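Local coordinates for MdbA protein (Corynebacterium matruchotii ATCC 14266, PDB 6BO0) that is a DsbA-like thiol-disulfide oxidoreductase of the thioredoxin superfamily and probably catalyses disulfide bond formation in proteins folding outside the cytoplasm, at residues 110-115 with 130-135; 64-69 with 193-198; 164-169 with 175-180; 76-81 with 156-161; 97-102 with 143-148. All blocks are in the same frame, centred on the assembly; numbering follows the deposited sequence.

Contact 1: 110-115 with 130-135; sequences WNFRTM and KDLADM
Two helices of the all-helical part that DsbA-like proteins carry in addition to the thioredoxin fold, 106-118 and 129-138, meet here through F112 and M115 on one side and L132 and M135 on the other. The segment axes stay 12.0 Å apart and run at 126°, so long side chains have to span the gap. F112, its CG anti to the backbone N (chi1 -166°), reaches out with CE1, which lies 3.7 Å from L132 O; this carbonyl oxygen sits at the ring edge, near its plane. The same CE1 is 4.2 Å from M135 CB. Beside the ring, M115 bends at chi2 and chi3, which lays its CE over one face of F112, toward the rim. The two methionines cross at about a right angle, M115 SD 3.6 Å from M135 CE. No hydrogen bond links the segments. A96 and I100 of helix 89-103 also touch F112, giving the apolar core expected of a helical domain inserted into a thioredoxin fold.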
# COMPACT_ATOMS: atom_id res chain seq x y z
N TRP A 110 -6.00 -0.03 4.92
CA TRP A 110 -5.72 1.40 4.83
C TRP A 110 -4.89 1.88 6.01
O TRP A 110 -3.89 2.59 5.86
CB TRP A 110 -7.04 2.16 4.75
CG TRP A 110 -6.87 3.62 4.65
CD1 TRP A 110 -6.86 4.52 5.67
CD2 TRP A 110 -6.61 4.36 3.47
NE1 TRP A 110 -6.63 5.79 5.20
CE2 TRP A 110 -6.48 5.72 3.85
CE3 TRP A 110 -6.50 4.03 2.13
CZ2 TRP A 110 -6.23 6.72 2.93
CZ3 TRP A 110 -6.25 5.04 1.22
CH2 TRP A 110 -6.13 6.35 1.63
N ASN A 111 -5.33 1.51 7.21
CA ASN A 111 -4.62 1.93 8.40
C ASN A 111 -3.22 1.31 8.52
O ASN A 111 -2.27 1.98 8.95
CB ASN A 111 -5.45 1.66 9.66
CG ASN A 111 -6.59 2.63 9.81
OD1 ASN A 111 -6.39 3.83 9.74
ND2 ASN A 111 -7.80 2.11 9.97
N PHE A 112 -3.07 0.06 8.09
CA PHE A 112 -1.77 -0.60 8.11
C PHE A 112 -0.81 0.05 7.12
O PHE A 112 0.35 0.29 7.44
CB PHE A 112 -1.94 -2.09 7.85
CG PHE A 112 -0.73 -2.92 8.17
CD1 PHE A 112 -0.50 -3.35 9.46
CD2 PHE A 112 0.17 -3.29 7.19
CE1 PHE A 112 0.59 -4.14 9.76
CE2 PHE A 112 1.25 -4.11 7.49
CZ PHE A 112 1.45 -4.51 8.78
N ARG A 113 -1.32 0.36 5.93
CA ARG A 113 -0.49 1.05 4.93
C ARG A 113 -0.04 2.41 5.46
O ARG A 113 1.13 2.80 5.31
CB ARG A 113 -1.23 1.19 3.60
CG ARG A 113 -0.52 2.04 2.58
CD ARG A 113 -1.21 2.06 1.24
NE ARG A 113 -0.55 2.99 0.32
CZ ARG A 113 -0.79 4.30 0.26
NH1 ARG A 113 -1.72 4.86 1.01
NH2 ARG A 113 -0.07 5.05 -0.56
N THR A 114 -0.97 3.16 6.04
CA THR A 114 -0.63 4.46 6.62
C THR A 114 0.45 4.31 7.68
O THR A 114 1.42 5.07 7.72
CB THR A 114 -1.85 5.16 7.19
OG1 THR A 114 -2.79 5.39 6.14
CG2 THR A 114 -1.47 6.49 7.85
N MET A 115 0.28 3.34 8.56
CA MET A 115 1.25 3.09 9.60
C MET A 115 2.63 2.79 9.01
O MET A 115 3.63 3.34 9.44
CB MET A 115 0.73 1.98 10.52
CG MET A 115 1.68 1.55 11.62
SD MET A 115 3.01 0.46 11.15
CE MET A 115 2.11 -1.02 10.67
N LYS A 130 6.90 -11.69 12.06
CA LYS A 130 6.13 -11.88 13.29
C LYS A 130 5.80 -10.54 13.97
O LYS A 130 4.77 -10.41 14.63
CB LYS A 130 6.88 -12.79 14.28
CG LYS A 130 8.21 -12.26 14.80
CD LYS A 130 8.98 -13.28 15.61
CE LYS A 130 10.18 -12.61 16.25
NZ LYS A 130 9.71 -11.72 17.35
N ASP A 131 6.69 -9.57 13.83
CA ASP A 131 6.49 -8.25 14.42
C ASP A 131 5.42 -7.48 13.65
O ASP A 131 4.57 -6.80 14.23
CB ASP A 131 7.81 -7.46 14.44
CG ASP A 131 8.89 -8.19 15.18
OD1 ASP A 131 8.66 -8.55 16.35
OD2 ASP A 131 9.95 -8.45 14.57
N LEU A 132 5.49 -7.56 12.33
CA LEU A 132 4.46 -6.97 11.48
C LEU A 132 3.11 -7.60 11.73
O LEU A 132 2.09 -6.91 11.72
CB LEU A 132 4.88 -7.08 10.02
CG LEU A 132 6.10 -6.27 9.67
CD1 LEU A 132 6.73 -6.75 8.36
CD2 LEU A 132 5.77 -4.80 9.55
N ALA A 133 3.09 -8.91 12.03
CA ALA A 133 1.85 -9.58 12.40
C ALA A 133 1.27 -9.01 13.69
O ALA A 133 0.06 -8.78 13.79
CB ALA A 133 2.09 -11.08 12.53
N ASP A 134 2.13 -8.77 14.68
CA ASP A 134 1.68 -8.16 15.95
C ASP A 134 1.05 -6.79 15.68
O ASP A 134 0.03 -6.44 16.30
CB ASP A 134 2.83 -7.99 16.93
CG ASP A 134 3.39 -9.30 17.43
OD1 ASP A 134 2.68 -10.32 17.42
OD2 ASP A 134 4.56 -9.27 17.86
N MET A 135 1.67 -6.01 14.81
CA MET A 135 1.14 -4.68 14.48
C MET A 135 -0.24 -4.77 13.79
O MET A 135 -1.16 -4.01 14.06
CB MET A 135 2.16 -3.92 13.61
CG MET A 135 3.47 -3.63 14.33
SD MET A 135 4.80 -3.23 13.19
CE MET A 135 5.01 -1.50 13.49

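Contact 2: 64-69 with 193-198; sequences KKLIED and ATWPSQ
L66, directed at 193-198 with CG anti to its carbonyl carbon (chi1 -67°), brings CD1 against W195 and P196; W195 holds its own CG between the backbone N and the carbonyl carbon (chi1 80°), and its six-membered ring thereby comes up beside the leucine. L66 CD1 does the touching: it is 3.9 Å from P196 CB and 4.0 Å from W195 CZ3, approaching the indole obliquely. The leucine and proline side chains cross at about a right angle. P196 CD lies over one face of the indole, 3.3 Å above the ring plane and toward the rim, so the proline touches both the ring and L66. The backbone of 194-198 is drawn into a turn in which T194 O accepts from both S197 N and S197 OG, the hydroxyl bond being 2.6 Å long and in the carbonyl plane. M63 of the same helix as L66 and V182 of strand 181-184 also contact W195, joining the C-terminal part of the chain to the helix and sheet of the thioredoxin fold. A leucine methyl carries the contact, mostly against carbon, and no hydrogen bond crosses: van der Waals packing and the burial of hydrophobic surface hold it.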
# COMPACT_ATOMS: atom_id res chain seq x y z
N LYS A 64 -8.35 9.28 -0.26
CA LYS A 64 -9.41 8.51 0.39
C LYS A 64 -10.81 9.01 -0.00
O LYS A 64 -11.71 8.23 -0.34
CB LYS A 64 -9.24 8.58 1.89
CG LYS A 64 -10.17 7.70 2.67
CD LYS A 64 -9.82 7.82 4.15
CE LYS A 64 -10.78 7.08 5.03
NZ LYS A 64 -12.07 7.81 5.24
N LYS A 65 -10.96 10.31 -0.03
CA LYS A 65 -12.24 10.89 -0.39
C LYS A 65 -12.60 10.62 -1.85
O LYS A 65 -13.75 10.27 -2.16
CB LYS A 65 -12.26 12.38 -0.11
CG LYS A 65 -13.61 13.01 -0.47
CD LYS A 65 -13.84 14.38 0.17
CE LYS A 65 -15.11 15.04 -0.37
NZ LYS A 65 -16.33 14.21 -0.20
N LEU A 66 -11.63 10.79 -2.75
CA LEU A 66 -11.88 10.51 -4.14
C LEU A 66 -12.31 9.05 -4.34
O LEU A 66 -13.18 8.76 -5.15
CB LEU A 66 -10.65 10.84 -4.99
CG LEU A 66 -10.28 12.32 -5.09
CD1 LEU A 66 -8.96 12.43 -5.80
CD2 LEU A 66 -11.35 13.14 -5.79
N ILE A 67 -11.68 8.12 -3.61
CA ILE A 67 -12.07 6.71 -3.73
C ILE A 67 -13.51 6.53 -3.21
O ILE A 67 -14.39 5.94 -3.86
CB ILE A 67 -11.13 5.78 -2.93
CG1 ILE A 67 -9.69 5.84 -3.45
CG2 ILE A 67 -11.64 4.32 -3.03
CD1 ILE A 67 -8.67 5.24 -2.51
N GLU A 68 -13.75 7.05 -2.03
CA GLU A 68 -15.05 6.83 -1.41
C GLU A 68 -16.18 7.36 -2.29
O GLU A 68 -17.23 6.72 -2.45
CB GLU A 68 -15.07 7.47 -0.03
CG GLU A 68 -14.21 6.66 0.94
CD GLU A 68 -14.17 7.15 2.36
OE1 GLU A 68 -14.61 8.28 2.61
OE2 GLU A 68 -13.68 6.38 3.23
N ASP A 69 -15.94 8.52 -2.88
CA ASP A 69 -16.96 9.19 -3.68
C ASP A 69 -17.15 8.59 -5.07
O ASP A 69 -18.05 9.02 -5.79
CB ASP A 69 -16.65 10.67 -3.74
CG ASP A 69 -16.78 11.35 -2.39
OD1 ASP A 69 -17.17 10.70 -1.37
OD2 ASP A 69 -16.49 12.55 -2.33
N ALA A 193 2.71 14.94 -6.03
CA ALA A 193 2.22 15.45 -4.76
C ALA A 193 0.87 16.12 -4.88
O ALA A 193 0.16 16.22 -3.86
CB ALA A 193 3.23 16.42 -4.16
N THR A 194 0.50 16.58 -6.08
CA THR A 194 -0.78 17.24 -6.29
C THR A 194 -1.69 16.44 -7.22
O THR A 194 -2.66 16.99 -7.77
CB THR A 194 -0.58 18.68 -6.82
OG1 THR A 194 0.02 18.62 -8.12
CG2 THR A 194 0.32 19.53 -5.90
N TRP A 195 -1.45 15.13 -7.39
CA TRP A 195 -2.30 14.40 -8.32
C TRP A 195 -3.80 14.46 -8.00
O TRP A 195 -4.59 14.51 -8.92
CB TRP A 195 -1.81 12.96 -8.56
CG TRP A 195 -2.17 11.94 -7.50
CD1 TRP A 195 -1.34 11.44 -6.55
CD2 TRP A 195 -3.45 11.31 -7.30
NE1 TRP A 195 -1.99 10.54 -5.77
CE2 TRP A 195 -3.30 10.44 -6.20
CE3 TRP A 195 -4.70 11.37 -7.92
CZ2 TRP A 195 -4.36 9.66 -5.72
CZ3 TRP A 195 -5.73 10.63 -7.44
CH2 TRP A 195 -5.57 9.77 -6.36
N PRO A 196 -4.20 14.48 -6.71
CA PRO A 196 -5.64 14.51 -6.47
C PRO A 196 -6.31 15.75 -7.08
O PRO A 196 -7.47 15.68 -7.49
CB PRO A 196 -5.73 14.48 -4.95
CG PRO A 196 -4.53 13.65 -4.56
CD PRO A 196 -3.47 14.24 -5.45
N SER A 197 -5.58 16.86 -7.18
CA SER A 197 -6.11 18.08 -7.76
C SER A 197 -6.38 17.96 -9.26
O SER A 197 -6.98 18.86 -9.84
CB SER A 197 -5.19 19.27 -7.48
OG SER A 197 -4.00 19.23 -8.21
N GLN A 198 -5.91 16.90 -9.90
CA GLN A 198 -6.27 16.65 -11.32
C GLN A 198 -7.63 16.06 -11.51
O GLN A 198 -8.12 16.02 -12.63
CB GLN A 198 -5.28 15.69 -11.92
CG GLN A 198 -3.88 16.20 -11.77
CD GLN A 198 -3.08 16.25 -13.00
OE1 GLN A 198 -3.55 15.95 -14.12
NE2 GLN A 198 -1.85 16.61 -12.83

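Contact 3: 164-169 with 175-180; sequences DNAKKL and GQVSSP
L169 looks out from helix 155-172 toward V177, in the loop that leads to the cis-proline of the thioredoxin fold, P180. From CB, directed at the loop, the chain passes to CG, which is anti to the backbone N (chi1 177°) and 4.0 Å from Q176 O. The branch CD2 then runs in among the loop atoms: in the conformer described here it packs 3.9 Å from V177 CA and 4.1 Å from V177 CG1, and also meets S178 O. Y44 of strand 39-45 and F183 of strand 181-184 also touch this leucine, placing it between helix, loop and sheet. In the same conformer V177 uses both its branches, CG1 facing the leucine and A166 CB, while CG2 lies 3.6 Å from A166 O. The peptide bond before P180 is cis, as at the corresponding place in thioredoxin-like proteins, where this loop lies next to the active-site cysteines; S179 and P180 both touch C52 here. R181 NH1 binds Q176 O and S178 OG, tying the loop to the strand that follows. Where the helix and the loop backbone meet, a water accepts from G175 N at 2.9 Å and lies 2.7 Å from L169 O.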
# COMPACT_ATOMS: atom_id res chain seq x y z
N ASP A 164 6.06 -8.03 -11.05
CA ASP A 164 5.08 -7.71 -12.06
C ASP A 164 4.81 -6.20 -12.13
O ASP A 164 4.65 -5.64 -13.22
CB ASP A 164 3.78 -8.48 -11.83
CG ASP A 164 3.90 -9.96 -12.17
OD1 ASP A 164 4.91 -10.34 -12.77
OD2 ASP A 164 2.96 -10.70 -11.85
N ASN A 165 4.75 -5.54 -10.98
CA ASN A 165 4.58 -4.09 -11.00
C ASN A 165 5.78 -3.38 -11.58
O ASN A 165 5.60 -2.43 -12.35
CB ASN A 165 4.24 -3.59 -9.61
CG ASN A 165 2.83 -3.95 -9.21
OD1 ASN A 165 1.93 -3.94 -10.05
ND2 ASN A 165 2.63 -4.27 -7.94
N ALA A 166 6.99 -3.84 -11.28
CA ALA A 166 8.17 -3.26 -11.90
C ALA A 166 8.12 -3.41 -13.43
O ALA A 166 8.46 -2.48 -14.16
CB ALA A 166 9.41 -3.90 -11.36
N LYS A 167 7.71 -4.58 -13.91
CA LYS A 167 7.62 -4.84 -15.35
C LYS A 167 6.58 -3.91 -16.00
O LYS A 167 6.81 -3.36 -17.07
CB LYS A 167 7.25 -6.29 -15.60
CG LYS A 167 8.40 -7.25 -15.31
CD LYS A 167 7.98 -8.71 -15.37
CE LYS A 167 9.10 -9.59 -14.82
NZ LYS A 167 8.78 -11.04 -14.80
N LYS A 168 5.43 -3.75 -15.34
CA LYS A 168 4.40 -2.86 -15.86
C LYS A 168 4.88 -1.41 -15.89
O LYS A 168 4.63 -0.69 -16.85
CB LYS A 168 3.11 -2.99 -15.03
CG LYS A 168 1.96 -2.18 -15.61
CD LYS A 168 0.65 -2.40 -14.86
CE LYS A 168 -0.46 -1.46 -15.30
NZ LYS A 168 -0.69 -1.49 -16.76
N LEU A 169 5.55 -0.97 -14.84
CA LEU A 169 6.04 0.39 -14.80
C LEU A 169 7.03 0.65 -15.93
O LEU A 169 6.98 1.69 -16.58
CB LEU A 169 6.69 0.66 -13.43
CG LEU A 169 7.32 2.03 -13.25
CD1 LEU A 169 6.33 3.15 -13.54
CD2 LEU A 169 7.91 2.18 -11.86
N GLY A 175 10.51 3.91 -19.10
CA GLY A 175 11.52 2.84 -19.04
C GLY A 175 12.26 2.79 -17.71
O GLY A 175 12.86 1.77 -17.36
N GLN A 176 12.24 3.89 -16.98
CA GLN A 176 12.87 3.95 -15.66
C GLN A 176 11.94 3.34 -14.61
O GLN A 176 10.71 3.55 -14.66
CB GLN A 176 13.19 5.40 -15.30
CG GLN A 176 14.16 6.05 -16.27
CD GLN A 176 14.40 7.51 -15.96
OE1 GLN A 176 14.94 7.85 -14.90
NE2 GLN A 176 13.99 8.40 -16.87
N VAL A 177 12.50 2.55 -13.69
CA VAL A 177 11.78 1.97 -12.61
C VAL A 177 12.38 2.67 -11.43
O VAL A 177 13.59 2.66 -11.17
CB VAL A 177 11.93 0.44 -12.56
CG1 VAL A 177 11.32 -0.11 -11.28
CG2 VAL A 177 11.27 -0.19 -13.78
N SER A 178 11.49 3.34 -10.75
CA SER A 178 11.80 4.08 -9.57
C SER A 178 10.45 4.26 -8.93
O SER A 178 9.43 3.78 -9.44
CB SER A 178 12.38 5.45 -9.92
OG SER A 178 11.43 6.22 -10.65
N SER A 179 10.45 4.95 -7.82
CA SER A 179 9.21 5.22 -7.14
C SER A 179 9.39 6.48 -6.32
O SER A 179 10.52 6.86 -6.02
CB SER A 179 8.83 4.05 -6.19
OG SER A 179 9.87 3.68 -5.32
N PRO A 180 8.27 7.14 -5.96
CA PRO A 180 6.90 6.87 -6.36
C PRO A 180 6.62 7.30 -7.79
O PRO A 180 7.25 8.22 -8.30
CB PRO A 180 6.06 7.71 -5.37
CG PRO A 180 6.96 8.86 -5.05
CD PRO A 180 8.37 8.32 -5.09
O HOH W 1 8.91 3.61 -16.69

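Contact 4: 76-81 with 156-161; sequences IRTMNF and DEFKKI
T78 and F158 form the centre of this contact. The methyl CG2 of T78 comes against the edge of the phenyl ring, near its plane, 3.7 Å from CZ and 3.8 Å from CE1 of F158; T78 CB, 4.0 Å from F158 CE1, lies in the ring plane as well. The two side chains cross at about a right angle. F158 has CG anti to its backbone N (chi1 178°), which extends the ring from the helix toward the strand end, and T78 places CG2 rather than OG1 anti to the backbone N, presenting its methyl to the ring. Further along, N80 CB approaches the ring obliquely, 4.4 Å from F158 CE2. A water bridges the polar groups beside it, accepting from N80 ND2 at 2.9 Å and donating to K159 O at 3.0 Å. Helix 155-172 packs here against the end of strand 72-78, a strand of the thioredoxin sheet hydrogen-bonded to its neighbours in strands 27-31 and 39-45. In the next shell, N91, T95 and Y98 of helix 89-103 line F158 as well, so its ring lies between the strand end and the helical domain. N91 OD1 takes a bond from N80 ND2, fixing the amide that also holds the water. N165, a turn of helix beyond I161, binds T78 O through ND2 and R77 NH1 through OD1.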
# COMPACT_ATOMS: atom_id res chain seq x y z
N ILE A 76 -2.91 0.31 -5.94
CA ILE A 76 -1.64 0.37 -5.22
C ILE A 76 -0.78 -0.74 -5.80
O ILE A 76 -1.13 -1.92 -5.71
CB ILE A 76 -1.82 0.21 -3.70
CG1 ILE A 76 -2.74 1.29 -3.12
CG2 ILE A 76 -0.45 0.17 -3.03
CD1 ILE A 76 -2.24 2.70 -3.22
N ARG A 77 0.34 -0.34 -6.40
CA ARG A 77 1.26 -1.24 -7.09
C ARG A 77 2.60 -1.25 -6.36
O ARG A 77 3.50 -0.47 -6.63
CB ARG A 77 1.38 -0.82 -8.55
CG ARG A 77 0.09 -1.04 -9.32
CD ARG A 77 0.24 -0.85 -10.81
NE ARG A 77 -1.00 -1.11 -11.55
CZ ARG A 77 -1.47 -2.30 -11.84
NH1 ARG A 77 -0.80 -3.39 -11.48
NH2 ARG A 77 -2.60 -2.42 -12.51
N THR A 78 2.69 -2.16 -5.40
CA THR A 78 3.84 -2.23 -4.53
C THR A 78 5.02 -2.86 -5.25
O THR A 78 4.86 -3.80 -6.01
CB THR A 78 3.51 -3.02 -3.26
OG1 THR A 78 2.26 -2.57 -2.75
CG2 THR A 78 4.60 -2.85 -2.18
N MET A 79 6.21 -2.30 -4.96
CA MET A 79 7.49 -2.74 -5.50
C MET A 79 8.46 -2.99 -4.35
O MET A 79 8.18 -2.66 -3.19
CB MET A 79 8.03 -1.72 -6.51
CG MET A 79 7.11 -1.60 -7.75
SD MET A 79 7.78 -0.67 -9.11
CE MET A 79 8.05 0.76 -8.20
N ASN A 80 9.60 -3.59 -4.68
CA ASN A 80 10.57 -3.95 -3.65
C ASN A 80 12.01 -3.72 -4.04
O ASN A 80 12.91 -4.30 -3.44
CB ASN A 80 10.37 -5.41 -3.23
CG ASN A 80 10.71 -6.37 -4.35
OD1 ASN A 80 11.16 -5.92 -5.41
ND2 ASN A 80 10.50 -7.66 -4.15
N PHE A 81 12.25 -2.79 -4.96
CA PHE A 81 13.62 -2.52 -5.41
C PHE A 81 14.57 -2.02 -4.32
O PHE A 81 15.78 -2.25 -4.40
CB PHE A 81 13.64 -1.52 -6.57
CG PHE A 81 13.43 -2.14 -7.94
CD1 PHE A 81 12.69 -3.31 -8.11
CD2 PHE A 81 13.96 -1.52 -9.07
CE1 PHE A 81 12.53 -3.87 -9.38
CE2 PHE A 81 13.79 -2.07 -10.33
CZ PHE A 81 13.08 -3.25 -10.49
N ASP A 156 6.07 -15.50 -1.25
CA ASP A 156 6.45 -15.78 -2.62
C ASP A 156 5.48 -15.13 -3.61
O ASP A 156 5.90 -14.62 -4.65
CB ASP A 156 6.56 -17.28 -2.81
CG ASP A 156 7.79 -17.88 -2.09
OD1 ASP A 156 8.68 -17.11 -1.64
OD2 ASP A 156 7.88 -19.11 -1.99
N GLU A 157 4.19 -15.14 -3.30
CA GLU A 157 3.20 -14.46 -4.12
C GLU A 157 3.55 -12.97 -4.23
O GLU A 157 3.49 -12.37 -5.31
CB GLU A 157 1.85 -14.68 -3.51
CG GLU A 157 0.67 -14.19 -4.32
CD GLU A 157 -0.64 -14.84 -3.85
OE1 GLU A 157 -0.70 -16.08 -3.77
OE2 GLU A 157 -1.61 -14.13 -3.59
N PHE A 158 3.95 -12.38 -3.11
CA PHE A 158 4.31 -10.98 -3.10
C PHE A 158 5.55 -10.70 -3.94
O PHE A 158 5.63 -9.68 -4.61
CB PHE A 158 4.50 -10.45 -1.67
CG PHE A 158 4.92 -9.00 -1.68
CD1 PHE A 158 3.99 -8.01 -1.94
CD2 PHE A 158 6.26 -8.65 -1.59
CE1 PHE A 158 4.38 -6.69 -2.08
CE2 PHE A 158 6.66 -7.33 -1.74
CZ PHE A 158 5.71 -6.35 -1.99
N LYS A 159 6.54 -11.60 -3.92
CA LYS A 159 7.71 -11.41 -4.78
C LYS A 159 7.28 -11.22 -6.24
O LYS A 159 7.81 -10.36 -6.97
CB LYS A 159 8.69 -12.57 -4.66
CG LYS A 159 9.47 -12.63 -3.35
CD LYS A 159 10.45 -13.79 -3.34
CE LYS A 159 10.71 -14.32 -1.93
NZ LYS A 159 11.82 -15.31 -1.93
N LYS A 160 6.33 -12.04 -6.68
CA LYS A 160 5.83 -11.93 -8.05
C LYS A 160 5.01 -10.64 -8.25
O LYS A 160 5.09 -10.03 -9.32
CB LYS A 160 4.99 -13.16 -8.44
CG LYS A 160 4.45 -13.09 -9.87
CD LYS A 160 3.94 -14.42 -10.36
CE LYS A 160 2.89 -14.31 -11.45
NZ LYS A 160 3.17 -13.39 -12.55
N ILE A 161 4.18 -10.27 -7.28
CA ILE A 161 3.45 -8.97 -7.34
C ILE A 161 4.45 -7.84 -7.63
O ILE A 161 4.26 -7.01 -8.52
CB ILE A 161 2.74 -8.67 -5.94
CG1 ILE A 161 1.58 -9.62 -5.63
CG2 ILE A 161 2.30 -7.19 -5.84
CD1 ILE A 161 0.36 -9.44 -6.48
O HOH W 2 10.62 -9.61 -6.32

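Contact 5: 97-102 with 143-148; sequences AYTIAK and DETVKK
Segments 97-102 and 143-148 run nearly antiparallel, at 150° with axes 9.5 Å apart, and their nearest CA atoms are those of I100 and T145. Both belong to the helical domain of the DsbA-like fold, on helices 89-103 and 143-151. Two threonines bring their methyls inward and carry the middle of the contact. T145 has OG1 beside the backbone N (chi1 -58°), which puts CG2 anti to that N, and this methyl lies 3.9 Å from I100 CG1, the two side chains crossing at about a right angle. T99 CG2 lies 3.8 Å from K148 CB and 4.0 Å from T145 O, so the methyl of T99 rests on the root of the lysine side chain. Beyond CG, K148 is extended and carries NZ away to D103, with which it forms a salt bridge, and to the hydroxyl of Y154. The threonine hydroxyls have other partners: T99 OG1 bonds T95 O of its own helix, T145 OG1 bonds D104 OD2. I100 also touches V108 and Y109 of helix 106-118, so it is buried between helices. A water joins the two helices, donating to T99 OG1 and to K148 O, each at 2.8 Å.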
# COMPACT_ATOMS: atom_id res chain seq x y z
N ALA A 97 1.37 -6.11 4.22
CA ALA A 97 0.28 -5.29 3.73
C ALA A 97 -0.55 -6.03 2.67
O ALA A 97 -1.78 -5.91 2.65
CB ALA A 97 0.80 -3.98 3.19
N TYR A 98 0.12 -6.80 1.82
CA TYR A 98 -0.56 -7.57 0.77
C TYR A 98 -1.48 -8.62 1.36
O TYR A 98 -2.58 -8.86 0.87
CB TYR A 98 0.48 -8.22 -0.15
CG TYR A 98 -0.10 -9.13 -1.19
CD1 TYR A 98 -0.67 -8.62 -2.35
CD2 TYR A 98 -0.10 -10.51 -1.00
CE1 TYR A 98 -1.24 -9.46 -3.29
CE2 TYR A 98 -0.67 -11.34 -1.93
CZ TYR A 98 -1.23 -10.81 -3.08
OH TYR A 98 -1.78 -11.66 -4.02
N THR A 99 -1.02 -9.26 2.42
CA THR A 99 -1.80 -10.28 3.11
C THR A 99 -3.11 -9.68 3.64
O THR A 99 -4.20 -10.27 3.50
CB THR A 99 -1.00 -10.89 4.28
OG1 THR A 99 0.22 -11.43 3.79
CG2 THR A 99 -1.77 -11.98 4.98
N ILE A 100 -3.00 -8.48 4.22
CA ILE A 100 -4.19 -7.79 4.70
C ILE A 100 -5.09 -7.39 3.52
O ILE A 100 -6.31 -7.55 3.57
CB ILE A 100 -3.80 -6.56 5.55
CG1 ILE A 100 -2.97 -6.99 6.76
CG2 ILE A 100 -4.98 -5.76 5.96
CD1 ILE A 100 -2.32 -5.85 7.51
N ALA A 101 -4.49 -6.88 2.45
CA ALA A 101 -5.27 -6.49 1.28
C ALA A 101 -6.06 -7.65 0.72
O ALA A 101 -7.20 -7.46 0.27
CB ALA A 101 -4.36 -5.93 0.20
N LYS A 102 -5.44 -8.82 0.67
CA LYS A 102 -6.05 -9.98 0.04
C LYS A 102 -7.10 -10.64 0.93
O LYS A 102 -8.15 -11.07 0.45
CB LYS A 102 -4.97 -10.99 -0.36
CG LYS A 102 -5.50 -12.11 -1.26
CD LYS A 102 -4.41 -13.06 -1.70
CE LYS A 102 -5.02 -14.06 -2.65
NZ LYS A 102 -4.08 -15.01 -3.26
N ASP A 143 -7.68 -13.01 13.06
CA ASP A 143 -6.72 -13.96 13.61
C ASP A 143 -5.96 -14.68 12.51
O ASP A 143 -4.74 -14.86 12.60
CB ASP A 143 -7.45 -14.98 14.51
CG ASP A 143 -8.17 -14.35 15.70
OD1 ASP A 143 -7.81 -13.25 16.12
OD2 ASP A 143 -9.07 -15.03 16.24
N GLU A 144 -6.66 -15.14 11.48
CA GLU A 144 -6.01 -15.89 10.41
C GLU A 144 -5.05 -15.00 9.60
O GLU A 144 -4.03 -15.48 9.10
CB GLU A 144 -7.08 -16.51 9.51
CG GLU A 144 -6.54 -17.37 8.39
CD GLU A 144 -5.87 -18.66 8.81
OE1 GLU A 144 -5.80 -19.01 10.04
OE2 GLU A 144 -5.35 -19.34 7.90
N THR A 145 -5.41 -13.73 9.46
CA THR A 145 -4.54 -12.78 8.75
C THR A 145 -3.22 -12.61 9.50
O THR A 145 -2.15 -12.62 8.91
CB THR A 145 -5.23 -11.45 8.57
OG1 THR A 145 -6.45 -11.67 7.85
CG2 THR A 145 -4.37 -10.41 7.86
N VAL A 146 -3.32 -12.44 10.81
CA VAL A 146 -2.15 -12.30 11.66
C VAL A 146 -1.25 -13.53 11.50
O VAL A 146 -0.04 -13.40 11.34
CB VAL A 146 -2.60 -12.08 13.12
CG1 VAL A 146 -1.40 -12.07 14.07
CG2 VAL A 146 -3.36 -10.76 13.27
N LYS A 147 -1.85 -14.72 11.56
CA LYS A 147 -1.07 -15.95 11.37
C LYS A 147 -0.38 -15.97 10.00
O LYS A 147 0.80 -16.31 9.90
CB LYS A 147 -1.99 -17.16 11.53
CG LYS A 147 -1.28 -18.49 11.42
CD LYS A 147 -2.24 -19.64 11.23
CE LYS A 147 -3.05 -19.86 12.47
NZ LYS A 147 -3.91 -21.05 12.26
N LYS A 148 -1.12 -15.63 8.93
CA LYS A 148 -0.54 -15.70 7.60
C LYS A 148 0.60 -14.71 7.45
O LYS A 148 1.57 -14.98 6.72
CB LYS A 148 -1.58 -15.44 6.55
CG LYS A 148 -2.51 -16.62 6.33
CD LYS A 148 -3.39 -16.33 5.13
CE LYS A 148 -4.47 -17.35 4.94
NZ LYS A 148 -5.10 -17.09 3.63
O HOH W 3 1.85 -13.71 4.22

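In the fold
Along the chain, contact 2 encloses the other four, spanning from helix 51-68 to the C-terminal loop; contact 1 is nested inside contact 5, contact 5 inside contact 4, and contact 3 follows contact 4. Contacts 1 and 5 have centres about 10 Å apart, A133 packing on V146. Contact 4, about 15 Å from contact 5 between centres, ties their domain to the sheet, with E157 bound by Y98 and K102. Contacts 3 and 4 share helix 155-172, centres about 11 Å apart, V177 against F81. Contacts 2 and 4 have centres about 24 Å apart, across the chain's centre; W110 meets K64 between contacts 1 and 2. Contacts 1 and 5 lie within the helical domain, 2 and 3 within the thioredoxin fold, and 4 at the junction.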